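PDB 7OEC: DNA polymerase II large subunit from Pyrococcus horikoshii, which synthesises and probably proofreads DNA as a polymerase subunit, the crystallised part being its intein, a splicing element that probably excises itself from the precursor. Local coordinates for residues V98-N103 / N118-I123; F82-G87 / L131-K136; S88-T93 / V159-N164; V114-I119 / K136-I141. The protein carries 2 engineered substitutions. One frame throughout, in Å; residues are numbered along the deposited sequence.

Contact 1: residues V98-N103 / N118-I123; sequences VLVYEN and NIIIII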
# COMPACT_ATOMS: atom_id res chain seq x y z
N VAL A 98 6.20 -6.86 -0.60
CA VAL A 98 4.85 -7.31 -0.87
C VAL A 98 4.60 -8.49 0.06
O VAL A 98 5.48 -9.34 0.24
CB VAL A 98 4.73 -7.75 -2.35
CG1 VAL A 98 3.34 -8.40 -2.65
CG2 VAL A 98 4.89 -6.54 -3.28
N LEU A 99 3.41 -8.54 0.64
CA LEU A 99 3.03 -9.64 1.52
C LEU A 99 2.23 -10.68 0.76
O LEU A 99 1.21 -10.36 0.14
CB LEU A 99 2.17 -9.13 2.67
CG LEU A 99 2.89 -8.10 3.52
CD1 LEU A 99 2.00 -7.69 4.64
CD2 LEU A 99 4.20 -8.62 4.09
N VAL A 100 2.69 -11.91 0.80
CA VAL A 100 1.98 -13.04 0.22
C VAL A 100 1.70 -14.03 1.34
O VAL A 100 2.42 -14.08 2.34
CB VAL A 100 2.76 -13.70 -0.94
CG1 VAL A 100 2.95 -12.75 -2.09
CG2 VAL A 100 4.07 -14.15 -0.51
N TYR A 101 0.65 -14.80 1.21
CA TYR A 101 0.21 -15.64 2.30
C TYR A 101 0.53 -17.09 1.98
O TYR A 101 0.06 -17.63 0.99
CB TYR A 101 -1.27 -15.50 2.52
CG TYR A 101 -1.71 -15.99 3.87
CD1 TYR A 101 -2.39 -17.18 4.00
CD2 TYR A 101 -1.46 -15.24 5.03
CE1 TYR A 101 -2.84 -17.64 5.25
CE2 TYR A 101 -1.87 -15.69 6.28
CZ TYR A 101 -2.57 -16.88 6.38
OH TYR A 101 -2.99 -17.30 7.62
N GLU A 102 1.36 -17.70 2.80
CA GLU A 102 1.89 -19.02 2.48
C GLU A 102 1.89 -19.82 3.76
O GLU A 102 2.46 -19.38 4.77
CB GLU A 102 3.31 -18.93 1.88
CG GLU A 102 3.36 -18.18 0.56
CD GLU A 102 4.68 -18.27 -0.21
OE1 GLU A 102 4.61 -18.14 -1.48
OE2 GLU A 102 5.76 -18.46 0.44
N ASN A 103 1.24 -20.98 3.72
CA ASN A 103 1.32 -21.94 4.82
C ASN A 103 1.01 -21.26 6.16
O ASN A 103 1.70 -21.46 7.18
CB ASN A 103 2.69 -22.67 4.83
CG ASN A 103 2.80 -23.79 3.73
OD1 ASN A 103 3.07 -23.52 2.55
ND2 ASN A 103 2.59 -25.06 4.14
N ASN A 118 1.07 -17.07 -6.30
CA ASN A 118 1.19 -16.67 -4.90
C ASN A 118 -0.15 -16.09 -4.44
O ASN A 118 -0.91 -15.53 -5.23
CB ASN A 118 2.28 -15.60 -4.69
CG ASN A 118 3.71 -16.11 -4.83
OD1 ASN A 118 4.64 -15.31 -4.79
ND2 ASN A 118 3.90 -17.42 -5.01
N ILE A 119 -0.43 -16.20 -3.14
CA ILE A 119 -1.70 -15.74 -2.57
C ILE A 119 -1.55 -14.35 -1.95
O ILE A 119 -0.66 -14.13 -1.12
CB ILE A 119 -2.23 -16.74 -1.53
CG1 ILE A 119 -2.46 -18.10 -2.18
CG2 ILE A 119 -3.48 -16.21 -0.81
CD1 ILE A 119 -3.53 -18.15 -3.24
N ILE A 120 -2.49 -13.46 -2.27
CA ILE A 120 -2.64 -12.15 -1.67
C ILE A 120 -3.91 -12.17 -0.82
O ILE A 120 -4.89 -12.84 -1.18
CB ILE A 120 -2.76 -11.08 -2.78
CG1 ILE A 120 -1.54 -11.06 -3.67
CG2 ILE A 120 -3.09 -9.72 -2.23
CD1 ILE A 120 -0.31 -10.56 -3.00
N ILE A 121 -3.90 -11.46 0.30
CA ILE A 121 -5.06 -11.37 1.18
C ILE A 121 -5.81 -10.09 0.88
O ILE A 121 -5.21 -9.00 0.83
CB ILE A 121 -4.63 -11.44 2.67
CG1 ILE A 121 -3.92 -12.77 2.95
CG2 ILE A 121 -5.79 -11.17 3.60
CD1 ILE A 121 -4.72 -13.98 2.62
N ILE A 122 -7.12 -10.20 0.74
CA ILE A 122 -7.99 -9.04 0.69
C ILE A 122 -8.94 -9.09 1.89
O ILE A 122 -9.22 -10.15 2.44
CB ILE A 122 -8.74 -9.03 -0.65
CG1 ILE A 122 -9.57 -10.26 -0.77
CG2 ILE A 122 -7.72 -8.88 -1.90
CD1 ILE A 122 -10.51 -10.19 -1.95
N ILE A 123 -9.43 -7.92 2.31
CA ILE A 123 -10.32 -7.81 3.47
C ILE A 123 -11.73 -7.47 3.01
O ILE A 123 -11.93 -6.54 2.23
CB ILE A 123 -9.84 -6.68 4.39
CG1 ILE A 123 -8.41 -6.94 4.84
CG2 ILE A 123 -10.67 -6.58 5.60
CD1 ILE A 123 -8.23 -8.25 5.53
O HOH W 1 -1.51 -9.97 1.17

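Contact 2: residues F82-G87 / L131-K136; sequences FELELG and LKVAVK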
# COMPACT_ATOMS: atom_id res chain seq x y z
N PHE A 82 0.56 -6.31 -10.38
CA PHE A 82 0.00 -7.60 -10.04
C PHE A 82 -1.48 -7.57 -10.34
O PHE A 82 -2.21 -6.72 -9.83
CB PHE A 82 0.21 -7.85 -8.56
CG PHE A 82 1.64 -7.84 -8.16
CD1 PHE A 82 2.44 -8.93 -8.44
CD2 PHE A 82 2.18 -6.73 -7.57
CE1 PHE A 82 3.76 -8.92 -8.14
CE2 PHE A 82 3.52 -6.72 -7.18
CZ PHE A 82 4.32 -7.83 -7.47
N GLU A 83 -1.92 -8.50 -11.17
CA GLU A 83 -3.32 -8.70 -11.47
C GLU A 83 -3.72 -9.95 -10.74
O GLU A 83 -3.08 -11.00 -10.90
CB GLU A 83 -3.53 -8.88 -12.98
CG GLU A 83 -2.94 -7.64 -13.69
CD GLU A 83 -3.06 -7.65 -15.19
OE1 GLU A 83 -3.57 -8.66 -15.72
OE2 GLU A 83 -2.65 -6.64 -15.84
N LEU A 84 -4.81 -9.84 -10.00
CA LEU A 84 -5.27 -10.88 -9.12
C LEU A 84 -6.52 -11.58 -9.64
O LEU A 84 -7.32 -11.05 -10.43
CB LEU A 84 -5.56 -10.26 -7.75
CG LEU A 84 -4.40 -9.38 -7.18
CD1 LEU A 84 -4.71 -8.93 -5.76
CD2 LEU A 84 -3.10 -10.13 -7.19
N GLU A 85 -6.68 -12.80 -9.14
CA GLU A 85 -7.92 -13.52 -9.30
C GLU A 85 -9.03 -12.60 -8.80
O GLU A 85 -8.91 -11.92 -7.77
CB GLU A 85 -7.82 -14.80 -8.46
CG GLU A 85 -8.96 -15.70 -8.48
CD GLU A 85 -8.82 -16.87 -7.48
OE1 GLU A 85 -7.87 -16.93 -6.62
OE2 GLU A 85 -9.68 -17.77 -7.58
N LEU A 86 -10.11 -12.56 -9.56
CA LEU A 86 -11.30 -11.74 -9.35
C LEU A 86 -11.15 -10.31 -9.86
O LEU A 86 -12.12 -9.55 -9.81
CB LEU A 86 -11.90 -11.76 -7.94
CG LEU A 86 -12.06 -13.17 -7.35
CD1 LEU A 86 -12.68 -13.02 -6.02
CD2 LEU A 86 -12.89 -14.06 -8.19
N GLY A 87 -10.00 -9.95 -10.43
CA GLY A 87 -9.91 -8.76 -11.24
C GLY A 87 -9.29 -7.54 -10.58
O GLY A 87 -9.15 -6.50 -11.25
N LEU A 131 -9.73 -12.82 2.94
CA LEU A 131 -10.01 -13.71 1.82
C LEU A 131 -8.74 -13.87 1.00
O LEU A 131 -7.95 -12.95 0.90
CB LEU A 131 -11.13 -13.13 0.92
CG LEU A 131 -12.44 -12.96 1.69
CD1 LEU A 131 -13.39 -12.09 0.87
CD2 LEU A 131 -13.06 -14.32 1.98
N LYS A 132 -8.56 -15.02 0.38
CA LYS A 132 -7.39 -15.33 -0.43
C LYS A 132 -7.68 -15.21 -1.93
O LYS A 132 -8.64 -15.80 -2.44
CB LYS A 132 -6.99 -16.78 -0.19
CG LYS A 132 -6.58 -17.09 1.23
CD LYS A 132 -6.18 -18.59 1.37
CE LYS A 132 -5.77 -18.90 2.81
NZ LYS A 132 -5.38 -20.32 3.07
N VAL A 133 -6.80 -14.51 -2.64
CA VAL A 133 -6.86 -14.43 -4.10
C VAL A 133 -5.47 -14.69 -4.67
O VAL A 133 -4.46 -14.19 -4.17
CB VAL A 133 -7.41 -13.08 -4.65
CG1 VAL A 133 -8.88 -12.90 -4.25
CG2 VAL A 133 -6.57 -11.91 -4.23
N ALA A 134 -5.41 -15.45 -5.74
CA ALA A 134 -4.13 -15.75 -6.36
C ALA A 134 -3.66 -14.64 -7.31
O ALA A 134 -4.46 -13.97 -7.98
CB ALA A 134 -4.24 -17.06 -7.12
N VAL A 135 -2.34 -14.45 -7.39
CA VAL A 135 -1.75 -13.63 -8.44
C VAL A 135 -1.91 -14.37 -9.76
O VAL A 135 -1.44 -15.51 -9.91
CB VAL A 135 -0.27 -13.34 -8.16
CG1 VAL A 135 0.35 -12.54 -9.30
CG2 VAL A 135 -0.09 -12.56 -6.86
N LYS A 136 -2.54 -13.71 -10.73
CA LYS A 136 -2.84 -14.31 -12.02
C LYS A 136 -1.86 -13.86 -13.09
O LYS A 136 -1.46 -14.66 -13.96
CB LYS A 136 -4.29 -14.00 -12.43
CG LYS A 136 -4.72 -14.65 -13.77
CD LYS A 136 -6.20 -14.37 -14.12
CE LYS A 136 -6.47 -12.85 -14.29
NZ LYS A 136 -5.54 -12.11 -15.25
O HOH W 2 -8.31 -18.09 -4.08

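Contact 3: residues S88-T93 / V159-N164; sequences SSFETT and VIINEN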
# COMPACT_ATOMS: atom_id res chain seq x y z
N SER A 88 -8.96 -7.63 -9.29
CA SER A 88 -8.29 -6.55 -8.59
C SER A 88 -6.81 -6.49 -9.01
O SER A 88 -6.28 -7.40 -9.68
CB SER A 88 -8.48 -6.69 -7.08
OG SER A 88 -7.89 -7.88 -6.65
N SER A 89 -6.16 -5.38 -8.68
CA SER A 89 -4.77 -5.20 -9.07
C SER A 89 -4.11 -4.16 -8.18
O SER A 89 -4.77 -3.32 -7.56
CB SER A 89 -4.61 -4.78 -10.55
OG SER A 89 -5.25 -3.53 -10.80
N PHE A 90 -2.78 -4.19 -8.19
CA PHE A 90 -2.01 -3.12 -7.58
C PHE A 90 -0.63 -3.05 -8.21
O PHE A 90 -0.18 -4.01 -8.84
CB PHE A 90 -1.90 -3.23 -6.07
CG PHE A 90 -1.06 -4.38 -5.55
CD1 PHE A 90 -1.55 -5.67 -5.58
CD2 PHE A 90 0.16 -4.13 -4.93
CE1 PHE A 90 -0.85 -6.71 -5.04
CE2 PHE A 90 0.89 -5.19 -4.36
CZ PHE A 90 0.36 -6.49 -4.41
N GLU A 91 0.05 -1.93 -7.98
CA GLU A 91 1.36 -1.67 -8.57
C GLU A 91 2.29 -1.15 -7.49
O GLU A 91 1.87 -0.37 -6.63
CB GLU A 91 1.29 -0.59 -9.66
CG GLU A 91 0.45 -1.02 -10.83
CD GLU A 91 0.24 0.04 -11.88
OE1 GLU A 91 0.72 1.19 -11.74
OE2 GLU A 91 -0.40 -0.29 -12.89
N THR A 92 3.55 -1.58 -7.54
CA THR A 92 4.57 -1.07 -6.63
C THR A 92 5.89 -0.91 -7.36
O THR A 92 6.07 -1.43 -8.46
CB THR A 92 4.84 -2.00 -5.45
OG1 THR A 92 5.52 -3.19 -5.91
CG2 THR A 92 3.58 -2.45 -4.77
N THR A 93 6.82 -0.19 -6.75
CA THR A 93 8.15 -0.21 -7.33
C THR A 93 8.79 -1.60 -7.24
O THR A 93 8.36 -2.48 -6.47
CB THR A 93 9.04 0.85 -6.69
OG1 THR A 93 9.06 0.61 -5.30
CG2 THR A 93 8.56 2.26 -6.93
N VAL A 159 -0.70 -1.69 5.03
CA VAL A 159 -1.75 -0.81 4.53
C VAL A 159 -2.70 -1.68 3.72
O VAL A 159 -2.40 -2.83 3.36
CB VAL A 159 -1.18 0.34 3.67
CG1 VAL A 159 -0.33 1.30 4.49
CG2 VAL A 159 -0.34 -0.18 2.52
N ILE A 160 -3.87 -1.11 3.45
CA ILE A 160 -4.93 -1.78 2.71
C ILE A 160 -5.23 -0.93 1.48
O ILE A 160 -5.69 0.21 1.60
CB ILE A 160 -6.16 -2.00 3.59
CG1 ILE A 160 -5.73 -2.88 4.79
CG2 ILE A 160 -7.26 -2.67 2.78
CD1 ILE A 160 -6.75 -3.08 5.80
N ILE A 161 -4.90 -1.45 0.30
CA ILE A 161 -4.85 -0.61 -0.89
C ILE A 161 -5.79 -1.11 -1.98
O ILE A 161 -6.18 -2.26 -2.04
CB ILE A 161 -3.43 -0.46 -1.45
CG1 ILE A 161 -2.86 -1.79 -1.92
CG2 ILE A 161 -2.54 0.29 -0.43
CD1 ILE A 161 -1.59 -1.62 -2.75
N ASN A 162 -6.15 -0.19 -2.86
CA ASN A 162 -6.98 -0.50 -4.02
C ASN A 162 -8.19 -1.30 -3.56
O ASN A 162 -8.90 -0.83 -2.66
CB ASN A 162 -6.14 -1.12 -5.11
CG ASN A 162 -5.11 -0.16 -5.65
OD1 ASN A 162 -5.15 1.03 -5.35
ND2 ASN A 162 -4.17 -0.67 -6.43
N GLU A 163 -8.48 -2.45 -4.18
CA GLU A 163 -9.65 -3.25 -3.82
C GLU A 163 -9.32 -4.10 -2.60
O GLU A 163 -9.29 -5.34 -2.64
CB GLU A 163 -10.08 -4.11 -5.00
CG GLU A 163 -10.35 -3.27 -6.26
CD GLU A 163 -9.17 -3.21 -7.26
OE1 GLU A 163 -8.02 -3.47 -6.87
OE2 GLU A 163 -9.43 -2.91 -8.48
N ASN A 164 -9.08 -3.41 -1.49
CA ASN A 164 -9.03 -4.03 -0.16
C ASN A 164 -7.85 -5.02 -0.01
O ASN A 164 -7.93 -5.98 0.76
CB ASN A 164 -10.37 -4.68 0.21
CG ASN A 164 -11.52 -3.70 0.28
OD1 ASN A 164 -11.46 -2.55 -0.11
ND2 ASN A 164 -12.59 -4.17 0.80
O HOH W 3 -6.68 -1.31 -8.89
O HOH W 4 -7.99 -3.97 -11.25
O HOH W 5 -1.57 0.53 -7.35

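Contact 4: residues V114-I119 / K136-I141; sequences VREGNI and KKIEFI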
# COMPACT_ATOMS: atom_id res chain seq x y z
N VAL A 114 7.82 -11.97 -6.33
CA VAL A 114 6.49 -12.54 -6.30
C VAL A 114 6.28 -13.33 -7.59
O VAL A 114 6.78 -12.95 -8.65
CB VAL A 114 5.45 -11.41 -6.15
CG1 VAL A 114 4.01 -11.95 -6.20
CG2 VAL A 114 5.64 -10.68 -4.81
N ARG A 115 5.52 -14.43 -7.49
CA ARG A 115 5.26 -15.31 -8.61
C ARG A 115 3.77 -15.49 -8.83
O ARG A 115 2.98 -15.44 -7.89
CB ARG A 115 5.87 -16.70 -8.38
CG ARG A 115 7.44 -16.67 -8.27
CD ARG A 115 8.05 -16.27 -9.64
NE ARG A 115 9.50 -16.07 -9.65
CZ ARG A 115 10.13 -14.88 -9.62
NH1 ARG A 115 9.46 -13.72 -9.58
NH2 ARG A 115 11.47 -14.86 -9.66
N GLU A 116 3.41 -15.72 -10.09
CA GLU A 116 2.05 -16.13 -10.38
C GLU A 116 1.69 -17.33 -9.51
O GLU A 116 2.49 -18.26 -9.34
CB GLU A 116 1.89 -16.49 -11.85
CG GLU A 116 1.81 -15.33 -12.75
CD GLU A 116 1.69 -15.77 -14.22
OE1 GLU A 116 1.45 -16.98 -14.49
OE2 GLU A 116 1.86 -14.92 -15.10
N GLY A 117 0.47 -17.29 -8.97
CA GLY A 117 -0.02 -18.31 -8.08
C GLY A 117 0.21 -18.03 -6.63
O GLY A 117 -0.36 -18.74 -5.79
N ASN A 118 1.07 -17.07 -6.30
CA ASN A 118 1.19 -16.67 -4.90
C ASN A 118 -0.15 -16.09 -4.44
O ASN A 118 -0.91 -15.53 -5.23
CB ASN A 118 2.28 -15.60 -4.69
CG ASN A 118 3.71 -16.11 -4.83
OD1 ASN A 118 4.64 -15.31 -4.79
ND2 ASN A 118 3.90 -17.42 -5.01
N ILE A 119 -0.43 -16.20 -3.14
CA ILE A 119 -1.70 -15.74 -2.57
C ILE A 119 -1.55 -14.35 -1.95
O ILE A 119 -0.66 -14.13 -1.12
CB ILE A 119 -2.23 -16.74 -1.53
CG1 ILE A 119 -2.46 -18.10 -2.18
CG2 ILE A 119 -3.48 -16.21 -0.81
CD1 ILE A 119 -3.53 -18.15 -3.24
N LYS A 136 -2.54 -13.71 -10.73
CA LYS A 136 -2.84 -14.31 -12.02
C LYS A 136 -1.86 -13.86 -13.09
O LYS A 136 -1.46 -14.66 -13.96
CB LYS A 136 -4.29 -14.00 -12.43
CG LYS A 136 -4.72 -14.65 -13.77
CD LYS A 136 -6.20 -14.37 -14.12
CE LYS A 136 -6.47 -12.85 -14.29
NZ LYS A 136 -5.54 -12.11 -15.25
N LYS A 137 -1.40 -12.62 -13.00
CA LYS A 137 -0.50 -12.09 -14.01
C LYS A 137 0.37 -11.02 -13.39
O LYS A 137 -0.08 -10.26 -12.55
CB LYS A 137 -1.26 -11.47 -15.18
CG LYS A 137 -0.34 -11.17 -16.34
CD LYS A 137 -1.12 -10.58 -17.53
CE LYS A 137 -0.21 -10.32 -18.75
NZ LYS A 137 0.02 -11.56 -19.60
N ILE A 138 1.62 -10.96 -13.83
CA ILE A 138 2.57 -9.97 -13.36
C ILE A 138 3.15 -9.27 -14.57
O ILE A 138 3.54 -9.92 -15.55
CB ILE A 138 3.69 -10.63 -12.54
CG1 ILE A 138 3.04 -11.41 -11.41
CG2 ILE A 138 4.66 -9.56 -12.00
CD1 ILE A 138 4.06 -12.09 -10.54
N GLU A 139 3.16 -7.94 -14.53
CA GLU A 139 3.67 -7.11 -15.61
C GLU A 139 4.72 -6.13 -15.12
O GLU A 139 4.56 -5.54 -14.05
CB GLU A 139 2.58 -6.21 -16.21
CG GLU A 139 1.36 -6.94 -16.70
CD GLU A 139 0.48 -6.05 -17.50
OE1 GLU A 139 0.20 -4.92 -17.07
OE2 GLU A 139 0.08 -6.48 -18.58
N PHE A 140 5.73 -5.91 -15.91
CA PHE A 140 6.71 -4.87 -15.64
C PHE A 140 6.28 -3.65 -16.43
O PHE A 140 5.93 -3.77 -17.62
CB PHE A 140 8.11 -5.26 -16.10
CG PHE A 140 8.87 -6.06 -15.12
CD1 PHE A 140 8.99 -7.44 -15.27
CD2 PHE A 140 9.50 -5.46 -14.06
CE1 PHE A 140 9.70 -8.19 -14.35
CE2 PHE A 140 10.23 -6.21 -13.16
CZ PHE A 140 10.31 -7.58 -13.31
N ILE A 141 6.25 -2.49 -15.78
CA ILE A 141 5.69 -1.27 -16.36
C ILE A 141 6.74 -0.18 -16.32
O ILE A 141 7.36 0.04 -15.27
CB ILE A 141 4.40 -0.88 -15.62
CG1 ILE A 141 3.39 -2.01 -15.89
CG2 ILE A 141 3.92 0.52 -16.04
CD1 ILE A 141 2.16 -1.77 -15.22

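Contact 1: residues V98-N103 / N118-I123
Tyr-101 turns its CG anti to the backbone N (chi1 -162°), and Ile-121 swings CG1 to the side of its own N; these rotations bring the root of the tyrosine ring against the ethyl arm of the isoleucine. CB of Tyr-101 lies 3.8 Å from Ile-121 CD1, and this methyl also touches CG, approaching the ring obliquely. The phenol end leads away from 118-123, and the ring packs edge-to-face with Phe-106. CG2 of Ile-119 reaches the same CB from two residues earlier in the strand, at 4.1 Å. Ile-120 starts out pointing away from 98-103 but curls back, placing CD1 3.5 Å from Leu-99 O and against CG1 of Val-100.

The strand axes run at 103° to each other, so the two chains meet as crossing strands and not as paired neighbours of a sheet. One direct backbone bond marks the crossing: Tyr-101 N gives its proton to Ile-119 O at 2.8 Å. The same oxygen receives a CA-H...O contact from Val-100 CA, 3.2 Å away. Where the strands begin to diverge, a water takes over, donating to Leu-99 O and accepting from Ile-121 N, each at 2.9 Å. Glu-102 and Asn-118 set their flat ends almost perpendicular without bonding; Asn-118 OD1 is held by Arg-115 N and Lys-109 NZ instead. Other peptide groups here bond to strands 105-110 and 130-141, so this junction of the mainly beta intein domain is joined by one direct bond, one bridging water and branched aliphatic packing.

Contact 2: residues F82-G87 / L131-K136
Leu-84 and Val-135 face each other as an antiparallel, non-hydrogen-bonded pair inside the four-stranded sheet of this intein domain, just where strand 79-84 passes into a type II turn spanning Leu-84 to Gly-87. The buried side of the pairing is close-packed. Leu-84 spreads its two methyls over two valines of the partner strand: CD1 touches Val-133 CG2 at 3.8 Å, the side chains crossing at about a right angle, while CD2 touches Val-135 CG2 at 3.9 Å. Val-135 CG1 comes near the plane of the Phe-82 ring, at its edge, and that ring continues inward to meet Phe-90. Two backbone bonds frame the pair: Lys-136 N bonds to Glu-83 O and Glu-85 N to Ala-134 O, each at 2.8 Å. Since Lys-137 N also bonds to Glu-83, the strand 130-141 forms a classic beta bulge here.

The opposite character prevails on the solvent side. Glu-83 OE1 and Lys-136 NZ are 4.0 Å apart, too far for a salt bridge, and the lysine chain is bent at its last two torsions; the other carboxylate oxygen, OE2, is engaged by Arg-81. Leu-86 adds only a light touch of CD1 on Val-133 CG1. Glu-85, also on this side, is held more firmly. With CG anti to N (chi1 -179°) its extended chain runs back along strand 130-141 and takes the place that a strand carbonyl would probably fill: OE1 accepts Ala-134 N at 3.0 Å through its anti lone pair. A water links that same OE1 to Lys-132 O, donating to each at 2.8 Å.

Contact 3: residues S88-T93 / V159-N164
Ser-89 O takes a proton from Asn-162 ND2 at 2.9 Å, with a water 3.1 Å away as a possible second donor. The oxygen belongs to edge strand 89-93, and the amide comes from the hairpin loop joining strands 158-161 and 165-168; the residue after Asn-162, Glu-163, is the centre of an inverse gamma turn. The contact thus docks a beta-hairpin loop on the edge of a sheet. Asn-162 is buried and its amide is pinned at both ends. OD1 accepts Arg-10 N, whereas ND2, besides holding Ser-89 O, donates to a water that also accepts from Glu-91 N. This fixes the flip of the amide and ties the loop to two parts of the domain.

Glu-163 bends at chi2 to lay its carboxylate against Ser-88, OE1 lying 3.3 Å from Ser-88 CB. The same OE1 receives Ser-89 N at 3.2 Å from above the carboxylate plane, a long bond but a fairly straight one (166°). A water accepting from Ser-89 OG donates to Glu-163 OE2, adding a water-mediated link.

Inward, polarity gives way to packing. Phe-90 and Ile-161 cross at about a right angle; Ile-161 CD1 approaches the ring obliquely, and the Phe-90 side chain also touches Ile-165 and Thr-167. Ile-161 CD1 meets Phe-90 CB at 3.7 Å and Phe-90 CD2 at 3.8 Å.

Contact 4: residues V114-I119 / K136-I141
The carboxylate of Glu-116 turns one face to the backbone of strand 130-141: Lys-136 O stands almost directly above its CD at 3.3 Å, while OE2 lies beside Lys-137 CA, 3.8 Å off. No hydrogen bond comes of this, since carbonyl and carboxylate both offer acceptors. Lys-137 NZ is 5.9 Å from Glu-116 OE2, so any attraction between them would act only at long range. A second flat group, the peptide joining Arg-115 to Glu-116, has a methyl on its face: Ile-138 CD1 sits over it, 3.7 Å from Glu-116 N, and also approaches Val-114 O at 3.4 Å.

Ile-138 points toward the loop, and the far torsion is extended (chi2 -180°), which carries CD1 to the full reach of the side chain and into the angle between Val-114 and Glu-116. Val-114 CG1 closes the apolar side more loosely. Ile-138 N is buried here and finds no partner in the model.

The loop is braced from within. Asn-118 OD1 accepts Arg-115 N at 3.0 Å, the donor standing well above the carbonyl plane of the amide. The guanidinium of Arg-115 folds back so that NH1 reaches Val-114 O and also Phe-112 O. Gly-117 takes a positive phi of 93°, where a CB would collide with the preceding carbonyl oxygen. The bond from Asn-118 N to Arg-115 O closes a type II beta turn, Arg-115 to Asn-118, with Gly-117 at its third position; it leads into edge strand 119-123 and leans on the neighbouring strand at its classic beta bulge.

In the fold
Three of the contacts cluster at one end of the domain: contact 2 lies about 9 Å, centre to centre, from both contact 1 and contact 4, with contact 3 some 11 to 13 Å from each and nearer the middle of the chain. All reach the four-stranded antiparallel sheet ordered 89-93, 79-84, 130-141, 119-123. Strand 130-141 serves contacts 2 and 4, which share Lys-136, and contacts 1 and 4 share Asn-118 and Ile-119. Along the chain, contact 1 falls within the spans of contacts 2 and 3, while contacts 2 and 4 interleave. Contact 3 brings in the C-terminal hairpin, so residues far apart in sequence meet around one sheet of the intein splicing domain.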